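PDB 3QLI: coenzyme A transferase from Yersinia pestis, which binds coenzyme A and probably transfers it between carboxylic acids, as enzymes of the acetyl-CoA hydrolase/transferase family do. Local coordinates for residues L159-D164 / R182-V187; F47-P52 / F144-S149; Q188-A193 / F313-D318. All coordinates share one frame; numbering follows the deposited sequence.

Interaction 1 is the middle of three neighbouring contacts, its centre about 9 Å from that of interaction 2 and about 10 Å from that of interaction 3. Toward interaction 2 it packs M184 CE on T147 CG2 at 3.6 Å. Toward interaction 3 it is tied by hydrogen bonds, L159 N to A192 O and N163 ND2 to S314 OG, each 2.9 Å. Interactions 2 and 3 do not touch. Between side chains, interaction 2 comes nearest to a coenzyme A-binding residue, E50 being about 6 Å from E76; interactions 1 and 3 lie farther off, V161 about 10 Å from E76 and R315 about 11 Å from E264, to which coenzyme A can be covalently attached.

Interaction 1 of 3, residues L159-D164 / R182-V187; sequences LGVGND and RYMPRV
The flat peptide unit joining G160 to V161 meets M184 at its amide and V187 at its carbonyl. V161 N points almost straight at M184 SD, a weak hydrogen bond of 3.5 Å with an N-H...S angle of 172°. At the other end there is no bond: the CG2 methyl of V187 merely packs against G160 O, at 3.3 Å. M184 reaches this position by leaving the backbone with CG anti to N and then bending at both later torsions, which lays SD and CE against the CG2 methyl of V161. V161 CG1 faces the ring of P185, 4.2 Å from its CG. A long, unbranched thioether suits the place, because one side chain serves as both a soft acceptor and an apolar filler. G160 fits for a different reason: with phi at 61° and no side chain, it lets P185 O come within 3.2 Å of its CA. The hydroxyl of S158 bonds to both G160 N and V187 N, coupling the two loops, and helix 300-306 closes over V161, P185 and V187 with Y303 and L306. This buried join brings the loop after strand 156-158 against the one that follows strand 175-180 of the parallel sheet. Its core is a type II' beta turn from L159 to G162, closed by G162 N to L159 O at 3.1 Å, with glycine in the second position, where such turns commonly place it.

Interaction 2 of 3, residues F47-P52 / F144-S149; sequences FAAEPP and FMHTVS
T147 sets its hydroxyl anti to its own carbonyl carbon (chi1 -58°), beside the backbone N, and this lets OG1 and N reach A49 O together. H146, next before it, sends its ring anti to the backbone N (chi1 -160°), which carries the ring round to A49 although its CB starts out away from the loop. The setting is the parallel, Rossmann-like sheet of the N-terminal domain: 144-148 belongs to a central strand, and 47-52 is the connection from the adjacent strand 41-44 to helix 52-63. M145 bonds by its backbone to S43 and G45; beyond that ladder T147 N reaches out to the loop at A49 O, outside the regular register of the strands, in a bond 3.1 Å long and nearly straight at 169°. T147 N lies in the carbonyl plane of A49, whereas T147 OG1 reaches A49 O from above that plane, at 3.2 Å. Two donors therefore hold one buried oxygen, and a beta-branched residue with a hydroxyl suits a strand position that must also clamp a loop. P51 lies over the same strand, with its CG 3.9 Å from M145 CB and the two side chains crossing at about a right angle. It is the N-cap of helix 52-63, and P52 opens the first turn, where a residue without an N-H costs no helical bond. E50 turns the other way, making weak hydrogen bonds to the amides of A78 and A81. The small methyl of A49 fits over one face of the H146 ring, its CB 3.8 Å from the centroid. That ring is fixed in rotation by H146 ND1, which donates to T147 O at 2.7 Å.

Interaction 3 of 3, residues Q188-A193 / F313-D318; sequences QGEAAA and FSRPVD
S314 lies between Q188 and E190 and bonds to both: S314 N donates to Q188 O at 3.0 Å, on a lone pair, and E190 N donates to S314 O at 2.8 Å. This is the pattern of a single parallel beta bridge, with G189 opposite S314. A side chain on G189 would run into the S314 hydroxyl, so glycine suits the place. Separately, G189 CA stands over one face of the F313 ring, 3.5 Å from the centroid, a CH-pi contact. E190 is carried outward by an extended chain, with CG anti to N (chi1 173°), and R315 grips its carboxylate side-on. R315 NE and NH2 both reach the single oxygen E190 OE1, at 3.0 and 2.9 Å, from the same face of the carboxylate. The P316 ring packs beneath, its CD 3.3 Å from E190 OE1. In the second shell, D287 takes R315 NH1 in another salt bridge and so helps to orient the guanidinium, while N163 ND2 binds both S314 OG and E190 O. The contact joins a loop of the N-terminal domain, leading to strand 193-195, to strand 312-314, which pairs with strand 291-293 on its way into helix 317-320; helix 166-172 packs against A191 and P316.

Interaction 1 of 3, residues L159-D164 / R182-V187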
ATOM      1  N   LEU A 159      10.468  28.365  -1.387  1.00 13.17           N
ATOM      2  CA  LEU A 159       9.864  27.511  -2.415  1.00 13.84           C
ATOM      3  C   LEU A 159       8.361  27.788  -2.642  1.00 14.40           C
ATOM      4  O   LEU A 159       7.753  27.266  -3.588  1.00 15.79           O
ATOM      5  CB  LEU A 159      10.058  26.036  -2.046  1.00 12.58           C
ATOM      6  CG  LEU A 159      11.514  25.564  -2.004  1.00 12.80           C
ATOM      7  CD1 LEU A 159      11.552  24.111  -1.564  1.00 17.48           C
ATOM      8  CD2 LEU A 159      12.174  25.737  -3.368  1.00 14.68           C
ATOM      9  N   GLY A 160       7.751  28.586  -1.774  1.00 14.61           N
ATOM     10  CA  GLY A 160       6.395  29.048  -2.031  1.00 13.83           C
ATOM     11  C   GLY A 160       5.355  27.947  -2.147  1.00 14.26           C
ATOM     12  O   GLY A 160       5.069  27.253  -1.168  1.00 14.97           O
ATOM     13  N   VAL A 161       4.771  27.814  -3.332  1.00 11.86           N
ATOM     14  CA  VAL A 161       3.727  26.827  -3.601  1.00 13.32           C
ATOM     15  C   VAL A 161       4.205  25.385  -3.492  1.00 14.78           C
ATOM     16  O   VAL A 161       3.409  24.472  -3.287  1.00 14.79           O
ATOM     17  CB  VAL A 161       3.067  27.042  -4.978  1.00 14.31           C
ATOM     18  CG1 VAL A 161       2.201  28.287  -4.960  1.00 15.20           C
ATOM     19  CG2 VAL A 161       4.120  27.126  -6.065  1.00 13.70           C
ATOM     20  N   GLY A 162       5.501  25.176  -3.669  1.00 14.17           N
ATOM     21  CA  GLY A 162       6.035  23.832  -3.621  1.00 14.88           C
ATOM     22  C   GLY A 162       6.986  23.448  -2.507  1.00 13.71           C
ATOM     23  O   GLY A 162       7.909  24.181  -2.165  1.00 13.66           O
ATOM     24  N   ASN A 163       6.732  22.280  -1.931  1.00 11.22           N
ATOM     25  CA  ASN A 163       7.590  21.682  -0.927  1.00 12.76           C
ATOM     26  C   ASN A 163       7.840  20.311  -1.528  1.00 13.85           C
ATOM     27  O   ASN A 163       8.871  20.081  -2.156  1.00 12.02           O
ATOM     28  CB  ASN A 163       6.914  21.588   0.437  1.00 12.44           C
ATOM     29  CG  ASN A 163       7.908  21.345   1.560  1.00 13.11           C
ATOM     30  OD1 ASN A 163       8.674  20.385   1.521  1.00 14.14           O
ATOM     31  ND2 ASN A 163       7.902  22.216   2.562  1.00 12.22           N
ATOM     32  N   ASP A 164       6.895  19.396  -1.334  1.00 11.55           N
ATOM     33  CA  ASP A 164       6.965  18.091  -1.977  1.00 11.29           C
ATOM     34  C   ASP A 164       8.349  17.477  -1.841  1.00 12.95           C
ATOM     35  O   ASP A 164       8.886  17.351  -0.744  1.00 12.66           O
ATOM     36  CB  ASP A 164       6.526  18.173  -3.446  1.00 11.20           C
ATOM     37  CG  ASP A 164       7.148  19.345  -4.185  1.00 13.09           C
ATOM     38  OD1 ASP A 164       6.613  20.468  -4.092  1.00 14.00           O
ATOM     39  OD2 ASP A 164       8.166  19.135  -4.870  1.00 15.93           O
ATOM     40  N   ARG A 182       8.269  37.700  -8.014  1.00 21.98           N
ATOM     41  CA  ARG A 182       7.578  38.382  -6.918  1.00 20.42           C
ATOM     42  C   ARG A 182       6.143  37.882  -6.778  1.00 22.80           C
ATOM     43  O   ARG A 182       5.497  38.103  -5.750  1.00 21.34           O
ATOM     44  CB  ARG A 182       7.622  39.908  -7.084  1.00 26.26           C
ATOM     45  CG  ARG A 182       6.892  40.411  -8.306  1.00 30.57           C
ATOM     46  CD  ARG A 182       6.784  41.941  -8.327  1.00 35.95           C
ATOM     47  NE  ARG A 182       5.718  42.355  -9.236  1.00 42.24           N
ATOM     48  CZ  ARG A 182       5.908  42.723 -10.501  1.00 45.15           C
ATOM     49  NH1 ARG A 182       7.134  42.759 -11.011  1.00 40.97           N
ATOM     50  NH2 ARG A 182       4.867  43.070 -11.253  1.00 45.84           N
ATOM     51  N   TYR A 183       5.644  37.192  -7.801  1.00 20.72           N
ATOM     52  CA  TYR A 183       4.310  36.589  -7.708  1.00 17.36           C
ATOM     53  C   TYR A 183       4.300  35.282  -6.910  1.00 16.45           C
ATOM     54  O   TYR A 183       3.234  34.770  -6.568  1.00 14.28           O
ATOM     55  CB  TYR A 183       3.705  36.355  -9.091  1.00 22.03           C
ATOM     56  CG  TYR A 183       3.333  37.628  -9.808  1.00 24.92           C
ATOM     57  CD1 TYR A 183       2.051  38.154  -9.709  1.00 31.15           C
ATOM     58  CD2 TYR A 183       4.264  38.309 -10.581  1.00 26.76           C
ATOM     59  CE1 TYR A 183       1.702  39.323 -10.363  1.00 33.59           C
ATOM     60  CE2 TYR A 183       3.925  39.485 -11.238  1.00 29.68           C
ATOM     61  CZ  TYR A 183       2.645  39.983 -11.128  1.00 33.26           C
ATOM     62  OH  TYR A 183       2.306  41.150 -11.777  1.00 40.61           O
ATOM     63  N   MET A 184       5.477  34.738  -6.612  1.00 16.89           N
ATOM     64  CA  MET A 184       5.549  33.514  -5.807  1.00 16.29           C
ATOM     65  C   MET A 184       5.442  33.879  -4.327  1.00 15.02           C
ATOM     66  O   MET A 184       6.259  34.632  -3.816  1.00 15.55           O
ATOM     67  CB  MET A 184       6.866  32.762  -6.063  1.00 14.58           C
ATOM     68  CG  MET A 184       6.968  31.449  -5.280  1.00 14.60           C
ATOM     69  SD  MET A 184       5.728  30.223  -5.726  1.00 15.26           S
ATOM     70  CE  MET A 184       6.431  29.536  -7.224  1.00 15.63           C
ATOM     71  N   PRO A 185       4.423  33.361  -3.633  1.00 16.00           N
ATOM     72  CA  PRO A 185       4.288  33.713  -2.213  1.00 17.89           C
ATOM     73  C   PRO A 185       5.447  33.206  -1.347  1.00 18.97           C
ATOM     74  O   PRO A 185       6.035  32.154  -1.631  1.00 15.55           O
ATOM     75  CB  PRO A 185       2.981  33.022  -1.804  1.00 16.81           C
ATOM     76  CG  PRO A 185       2.823  31.888  -2.810  1.00 14.76           C
ATOM     77  CD  PRO A 185       3.331  32.490  -4.097  1.00 15.57           C
ATOM     78  N   ARG A 186       5.761  33.967  -0.303  1.00 17.29           N
ATOM     79  CA  ARG A 186       6.735  33.565   0.698  1.00 19.46           C
ATOM     80  C   ARG A 186       6.024  32.687   1.713  1.00 17.47           C
ATOM     81  O   ARG A 186       5.322  33.180   2.602  1.00 20.38           O
ATOM     82  CB  ARG A 186       7.334  34.798   1.380  1.00 21.30           C
ATOM     83  CG  ARG A 186       8.441  34.484   2.369  1.00 24.92           C
ATOM     84  CD  ARG A 186       9.040  35.755   2.961  1.00 30.28           C
ATOM     85  NE  ARG A 186      10.001  36.412   2.078  1.00 34.89           N
ATOM     86  CZ  ARG A 186       9.686  37.244   1.086  1.00 41.56           C
ATOM     87  NH1 ARG A 186       8.413  37.523   0.821  1.00 43.02           N
ATOM     88  NH2 ARG A 186      10.650  37.800   0.352  1.00 34.64           N
ATOM     89  N   VAL A 187       6.196  31.381   1.569  1.00 17.16           N
ATOM     90  CA  VAL A 187       5.464  30.417   2.383  1.00 17.39           C
ATOM     91  C   VAL A 187       6.341  29.842   3.482  1.00 17.08           C
ATOM     92  O   VAL A 187       7.493  29.507   3.232  1.00 17.94           O
ATOM     93  CB  VAL A 187       4.921  29.287   1.492  1.00 16.56           C
ATOM     94  CG1 VAL A 187       4.359  28.153   2.340  1.00 16.75           C
ATOM     95  CG2 VAL A 187       3.859  29.851   0.539  1.00 15.31           C
TER

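Interaction 2 of 3, residues F47-P52 / F144-S149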
ATOM      1  N   PHE A  47       4.106  21.811 -11.015  1.00 15.49           N
ATOM      2  CA  PHE A  47       3.094  22.779 -11.444  1.00 17.83           C
ATOM      3  C   PHE A  47       3.578  24.221 -11.581  1.00 15.15           C
ATOM      4  O   PHE A  47       4.452  24.529 -12.384  1.00 14.02           O
ATOM      5  CB  PHE A  47       1.840  22.706 -10.566  1.00 16.43           C
ATOM      6  CG  PHE A  47       0.603  23.221 -11.246  1.00 16.92           C
ATOM      7  CD1 PHE A  47       0.156  22.650 -12.426  1.00 20.33           C
ATOM      8  CD2 PHE A  47      -0.105  24.283 -10.715  1.00 17.12           C
ATOM      9  CE1 PHE A  47      -0.975  23.125 -13.060  1.00 23.00           C
ATOM     10  CE2 PHE A  47      -1.238  24.762 -11.343  1.00 18.71           C
ATOM     11  CZ  PHE A  47      -1.674  24.182 -12.517  1.00 20.53           C
ATOM     12  N   ALA A  48       2.978  25.093 -10.776  1.00 17.53           N
ATOM     13  CA  ALA A  48       3.272  26.521 -10.778  1.00 14.04           C
ATOM     14  C   ALA A  48       4.741  26.741 -10.448  1.00 16.29           C
ATOM     15  O   ALA A  48       5.314  27.776 -10.781  1.00 16.03           O
ATOM     16  CB  ALA A  48       2.385  27.244  -9.777  1.00 18.67           C
ATOM     17  N   ALA A  49       5.329  25.765  -9.767  1.00 15.20           N
ATOM     18  CA  ALA A  49       6.742  25.775  -9.403  1.00 15.18           C
ATOM     19  C   ALA A  49       7.683  25.720 -10.619  1.00 13.55           C
ATOM     20  O   ALA A  49       8.820  26.178 -10.539  1.00 15.57           O
ATOM     21  CB  ALA A  49       7.054  24.650  -8.429  1.00 13.68           C
ATOM     22  N   GLU A  50       7.228  25.142 -11.732  1.00 14.07           N
ATOM     23  CA  GLU A  50       8.077  25.043 -12.920  1.00 13.95           C
ATOM     24  C   GLU A  50       8.489  26.460 -13.309  1.00 15.24           C
ATOM     25  O   GLU A  50       7.658  27.364 -13.335  1.00 17.36           O
ATOM     26  CB  GLU A  50       7.321  24.361 -14.067  1.00 17.11           C
ATOM     27  CG  GLU A  50       6.806  22.961 -13.736  1.00 14.86           C
ATOM     28  CD  GLU A  50       5.981  22.345 -14.856  1.00 18.05           C
ATOM     29  OE1 GLU A  50       5.497  23.091 -15.730  1.00 17.93           O
ATOM     30  OE2 GLU A  50       5.812  21.108 -14.859  1.00 18.33           O
ATOM     31  N   PRO A  51       9.772  26.657 -13.607  1.00 15.04           N
ATOM     32  CA  PRO A  51      10.276  28.011 -13.890  1.00 15.46           C
ATOM     33  C   PRO A  51      10.275  28.379 -15.388  1.00 16.83           C
ATOM     34  O   PRO A  51      11.095  27.864 -16.140  1.00 14.59           O
ATOM     35  CB  PRO A  51      11.702  27.969 -13.320  1.00 14.61           C
ATOM     36  CG  PRO A  51      12.113  26.541 -13.478  1.00 15.84           C
ATOM     37  CD  PRO A  51      10.862  25.695 -13.369  1.00 14.51           C
ATOM     38  N   PRO A  52       9.359  29.267 -15.812  1.00 15.47           N
ATOM     39  CA  PRO A  52       9.164  29.512 -17.249  1.00 17.55           C
ATOM     40  C   PRO A  52      10.367  30.087 -17.981  1.00 16.36           C
ATOM     41  O   PRO A  52      10.595  29.692 -19.118  1.00 17.13           O
ATOM     42  CB  PRO A  52       7.993  30.512 -17.293  1.00 18.89           C
ATOM     43  CG  PRO A  52       7.941  31.111 -15.900  1.00 17.46           C
ATOM     44  CD  PRO A  52       8.349  29.970 -14.998  1.00 16.41           C
ATOM     45  N   PHE A 144      18.724  21.001 -10.380  1.00 11.52           N
ATOM     46  CA  PHE A 144      17.345  21.235  -9.980  1.00 11.95           C
ATOM     47  C   PHE A 144      16.984  22.709 -10.206  1.00 13.30           C
ATOM     48  O   PHE A 144      17.778  23.594  -9.876  1.00 13.73           O
ATOM     49  CB  PHE A 144      17.136  20.853  -8.509  1.00 11.92           C
ATOM     50  CG  PHE A 144      15.692  20.826  -8.102  1.00 11.65           C
ATOM     51  CD1 PHE A 144      14.832  19.870  -8.630  1.00 10.84           C
ATOM     52  CD2 PHE A 144      15.186  21.763  -7.207  1.00 10.84           C
ATOM     53  CE1 PHE A 144      13.498  19.839  -8.274  1.00 12.09           C
ATOM     54  CE2 PHE A 144      13.830  21.745  -6.852  1.00 12.11           C
ATOM     55  CZ  PHE A 144      12.992  20.789  -7.379  1.00 10.96           C
ATOM     56  N   MET A 145      15.810  22.958 -10.794  1.00 10.13           N
ATOM     57  CA  MET A 145      15.347  24.324 -11.068  1.00 13.20           C
ATOM     58  C   MET A 145      13.950  24.520 -10.477  1.00 13.09           C
ATOM     59  O   MET A 145      13.084  23.657 -10.627  1.00 12.07           O
ATOM     60  CB  MET A 145      15.341  24.597 -12.591  1.00 12.12           C
ATOM     61  CG  MET A 145      16.620  24.093 -13.286  1.00 15.22           C
ATOM     62  SD  MET A 145      16.980  24.877 -14.887  1.00 18.08           S
ATOM     63  CE  MET A 145      15.544  24.325 -15.797  1.00 14.52           C
ATOM     64  N   HIS A 146      13.727  25.655  -9.820  1.00 10.80           N
ATOM     65  CA  HIS A 146      12.463  25.904  -9.109  1.00 12.78           C
ATOM     66  C   HIS A 146      12.257  27.427  -9.033  1.00 12.11           C
ATOM     67  O   HIS A 146      13.217  28.176  -8.800  1.00 12.58           O
ATOM     68  CB  HIS A 146      12.570  25.294  -7.698  1.00 11.76           C
ATOM     69  CG  HIS A 146      11.257  25.042  -7.002  1.00 15.78           C
ATOM     70  ND1 HIS A 146      10.476  26.051  -6.470  1.00 13.20           N
ATOM     71  CD2 HIS A 146      10.645  23.882  -6.665  1.00 12.31           C
ATOM     72  CE1 HIS A 146       9.416  25.520  -5.876  1.00 13.97           C
ATOM     73  NE2 HIS A 146       9.493  24.204  -5.982  1.00 14.64           N
ATOM     74  N   THR A 147      11.026  27.880  -9.250  1.00 12.13           N
ATOM     75  CA  THR A 147      10.651  29.288  -9.021  1.00 13.39           C
ATOM     76  C   THR A 147      10.564  29.566  -7.512  1.00 13.99           C
ATOM     77  O   THR A 147      10.044  28.737  -6.752  1.00 14.91           O
ATOM     78  CB  THR A 147       9.289  29.587  -9.684  1.00 14.49           C
ATOM     79  OG1 THR A 147       9.375  29.304 -11.093  1.00 16.26           O
ATOM     80  CG2 THR A 147       8.830  31.043  -9.450  1.00 12.46           C
ATOM     81  N   VAL A 148      11.094  30.705  -7.076  1.00 11.73           N
ATOM     82  CA  VAL A 148      11.125  31.027  -5.648  1.00 11.14           C
ATOM     83  C   VAL A 148      10.656  32.447  -5.431  1.00 14.06           C
ATOM     84  O   VAL A 148      10.629  33.244  -6.359  1.00 14.70           O
ATOM     85  CB  VAL A 148      12.533  30.888  -5.048  1.00 14.21           C
ATOM     86  CG1 VAL A 148      13.039  29.440  -5.194  1.00 12.03           C
ATOM     87  CG2 VAL A 148      13.495  31.890  -5.683  1.00 12.67           C
ATOM     88  N   SER A 149      10.270  32.758  -4.199  1.00 14.20           N
ATOM     89  CA  SER A 149       9.922  34.121  -3.851  1.00 13.19           C
ATOM     90  C   SER A 149      11.215  34.918  -3.765  1.00 16.41           C
ATOM     91  O   SER A 149      12.306  34.340  -3.734  1.00 16.47           O
ATOM     92  CB  SER A 149       9.191  34.149  -2.504  1.00 17.08           C
ATOM     93  OG  SER A 149      10.035  33.624  -1.492  1.00 19.99           O
TER

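Interaction 3 of 3, residues Q188-A193 / F313-D318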
ATOM      1  N   GLN A 188       5.805  29.745   4.697  1.00 15.19           N
ATOM      2  CA  GLN A 188       6.538  29.128   5.799  1.00 18.56           C
ATOM      3  C   GLN A 188       6.370  27.618   5.741  1.00 15.69           C
ATOM      4  O   GLN A 188       5.296  27.108   5.394  1.00 14.74           O
ATOM      5  CB  GLN A 188       6.030  29.648   7.152  1.00 20.63           C
ATOM      6  CG  GLN A 188       6.272  31.148   7.352  1.00 22.73           C
ATOM      7  CD  GLN A 188       5.558  31.717   8.574  1.00 26.88           C
ATOM      8  OE1 GLN A 188       5.066  30.975   9.428  1.00 24.95           O
ATOM      9  NE2 GLN A 188       5.492  33.048   8.650  1.00 26.71           N
ATOM     10  N   GLY A 189       7.421  26.896   6.095  1.00 16.49           N
ATOM     11  CA  GLY A 189       7.331  25.450   6.095  1.00 17.42           C
ATOM     12  C   GLY A 189       8.633  24.771   6.435  1.00 18.41           C
ATOM     13  O   GLY A 189       9.668  25.421   6.587  1.00 15.55           O
ATOM     14  N   GLU A 190       8.579  23.450   6.545  1.00 14.94           N
ATOM     15  CA  GLU A 190       9.771  22.683   6.861  1.00 16.91           C
ATOM     16  C   GLU A 190      10.656  22.626   5.634  1.00 18.64           C
ATOM     17  O   GLU A 190      10.251  22.065   4.604  1.00 14.62           O
ATOM     18  CB  GLU A 190       9.416  21.265   7.298  1.00 17.52           C
ATOM     19  CG  GLU A 190      10.655  20.390   7.467  1.00 13.12           C
ATOM     20  CD  GLU A 190      10.340  18.967   7.882  1.00 22.33           C
ATOM     21  OE1 GLU A 190       9.155  18.553   7.827  1.00 20.14           O
ATOM     22  OE2 GLU A 190      11.293  18.261   8.268  1.00 24.86           O
ATOM     23  N   ALA A 191      11.847  23.221   5.753  1.00 16.29           N
ATOM     24  CA  ALA A 191      12.815  23.286   4.661  1.00 16.04           C
ATOM     25  C   ALA A 191      12.258  24.053   3.460  1.00 15.68           C
ATOM     26  O   ALA A 191      12.749  23.908   2.329  1.00 16.39           O
ATOM     27  CB  ALA A 191      13.265  21.872   4.254  1.00 17.37           C
ATOM     28  N   ALA A 192      11.243  24.876   3.700  1.00 12.97           N
ATOM     29  CA  ALA A 192      10.647  25.669   2.619  1.00 14.27           C
ATOM     30  C   ALA A 192      11.535  26.850   2.251  1.00 15.53           C
ATOM     31  O   ALA A 192      11.489  27.334   1.129  1.00 15.29           O
ATOM     32  CB  ALA A 192       9.257  26.158   2.996  1.00 13.27           C
ATOM     33  N   ALA A 193      12.328  27.312   3.210  1.00 16.35           N
ATOM     34  CA  ALA A 193      13.230  28.439   2.990  1.00 17.96           C
ATOM     35  C   ALA A 193      14.641  27.957   2.651  1.00 19.17           C
ATOM     36  O   ALA A 193      15.182  27.077   3.323  1.00 19.43           O
ATOM     37  CB  ALA A 193      13.258  29.333   4.233  1.00 20.06           C
ATOM     38  N   PHE A 313       1.534  25.929   6.765  1.00 16.40           N
ATOM     39  CA  PHE A 313       2.896  25.426   6.933  1.00 14.39           C
ATOM     40  C   PHE A 313       3.152  24.262   5.991  1.00 16.33           C
ATOM     41  O   PHE A 313       2.648  23.172   6.221  1.00 14.35           O
ATOM     42  CB  PHE A 313       3.095  24.988   8.394  1.00 16.70           C
ATOM     43  CG  PHE A 313       4.534  24.774   8.786  1.00 17.62           C
ATOM     44  CD1 PHE A 313       5.365  25.855   9.035  1.00 19.55           C
ATOM     45  CD2 PHE A 313       5.037  23.498   8.959  1.00 18.89           C
ATOM     46  CE1 PHE A 313       6.684  25.663   9.413  1.00 20.18           C
ATOM     47  CE2 PHE A 313       6.347  23.298   9.344  1.00 20.96           C
ATOM     48  CZ  PHE A 313       7.179  24.381   9.565  1.00 20.35           C
ATOM     49  N   SER A 314       3.931  24.481   4.932  1.00 15.37           N
ATOM     50  CA  SER A 314       4.214  23.386   4.014  1.00 14.82           C
ATOM     51  C   SER A 314       5.213  22.407   4.629  1.00 13.05           C
ATOM     52  O   SER A 314       6.106  22.789   5.399  1.00 13.10           O
ATOM     53  CB  SER A 314       4.732  23.901   2.670  1.00 13.75           C
ATOM     54  OG  SER A 314       6.020  24.449   2.821  1.00 13.57           O
ATOM     55  N   ARG A 315       5.050  21.134   4.292  1.00 13.89           N
ATOM     56  CA  ARG A 315       6.009  20.118   4.713  1.00 14.26           C
ATOM     57  C   ARG A 315       6.300  19.153   3.565  1.00 13.16           C
ATOM     58  O   ARG A 315       5.508  19.038   2.625  1.00 11.15           O
ATOM     59  CB  ARG A 315       5.503  19.402   5.973  1.00 15.24           C
ATOM     60  CG  ARG A 315       5.284  20.384   7.135  1.00 16.53           C
ATOM     61  CD  ARG A 315       5.179  19.699   8.498  1.00 21.66           C
ATOM     62  NE  ARG A 315       6.407  19.003   8.856  1.00 19.65           N
ATOM     63  CZ  ARG A 315       6.683  18.534  10.072  1.00 24.12           C
ATOM     64  NH1 ARG A 315       5.813  18.699  11.061  1.00 24.66           N
ATOM     65  NH2 ARG A 315       7.841  17.908  10.300  1.00 20.24           N
ATOM     66  N   PRO A 316       7.454  18.477   3.614  1.00 13.16           N
ATOM     67  CA  PRO A 316       7.847  17.599   2.501  1.00 13.12           C
ATOM     68  C   PRO A 316       6.934  16.396   2.346  1.00 14.95           C
ATOM     69  O   PRO A 316       6.297  15.979   3.313  1.00 12.26           O
ATOM     70  CB  PRO A 316       9.261  17.132   2.889  1.00 13.95           C
ATOM     71  CG  PRO A 316       9.412  17.464   4.349  1.00 15.55           C
ATOM     72  CD  PRO A 316       8.541  18.660   4.588  1.00 14.22           C
ATOM     73  N   VAL A 317       6.901  15.828   1.144  1.00 10.41           N
ATOM     74  CA  VAL A 317       5.904  14.804   0.834  1.00 11.17           C
ATOM     75  C   VAL A 317       6.130  13.509   1.613  1.00 12.88           C
ATOM     76  O   VAL A 317       5.181  12.789   1.909  1.00 13.95           O
ATOM     77  CB  VAL A 317       5.813  14.537  -0.689  1.00 11.47           C
ATOM     78  CG1 VAL A 317       7.158  13.991  -1.223  1.00 13.39           C
ATOM     79  CG2 VAL A 317       4.639  13.609  -1.004  1.00 13.25           C
ATOM     80  N   ASP A 318       7.376  13.228   1.991  1.00 11.11           N
ATOM     81  CA  ASP A 318       7.637  12.002   2.742  1.00 15.05           C
ATOM     82  C   ASP A 318       7.136  12.106   4.187  1.00 14.56           C
ATOM     83  O   ASP A 318       7.058  11.105   4.893  1.00 16.07           O
ATOM     84  CB  ASP A 318       9.120  11.595   2.685  1.00 14.59           C
ATOM     85  CG  ASP A 318      10.065  12.710   3.137  1.00 20.00           C
ATOM     86  OD1 ASP A 318       9.884  13.890   2.760  1.00 15.65           O
ATOM     87  OD2 ASP A 318      11.016  12.391   3.871  1.00 26.17           O
TER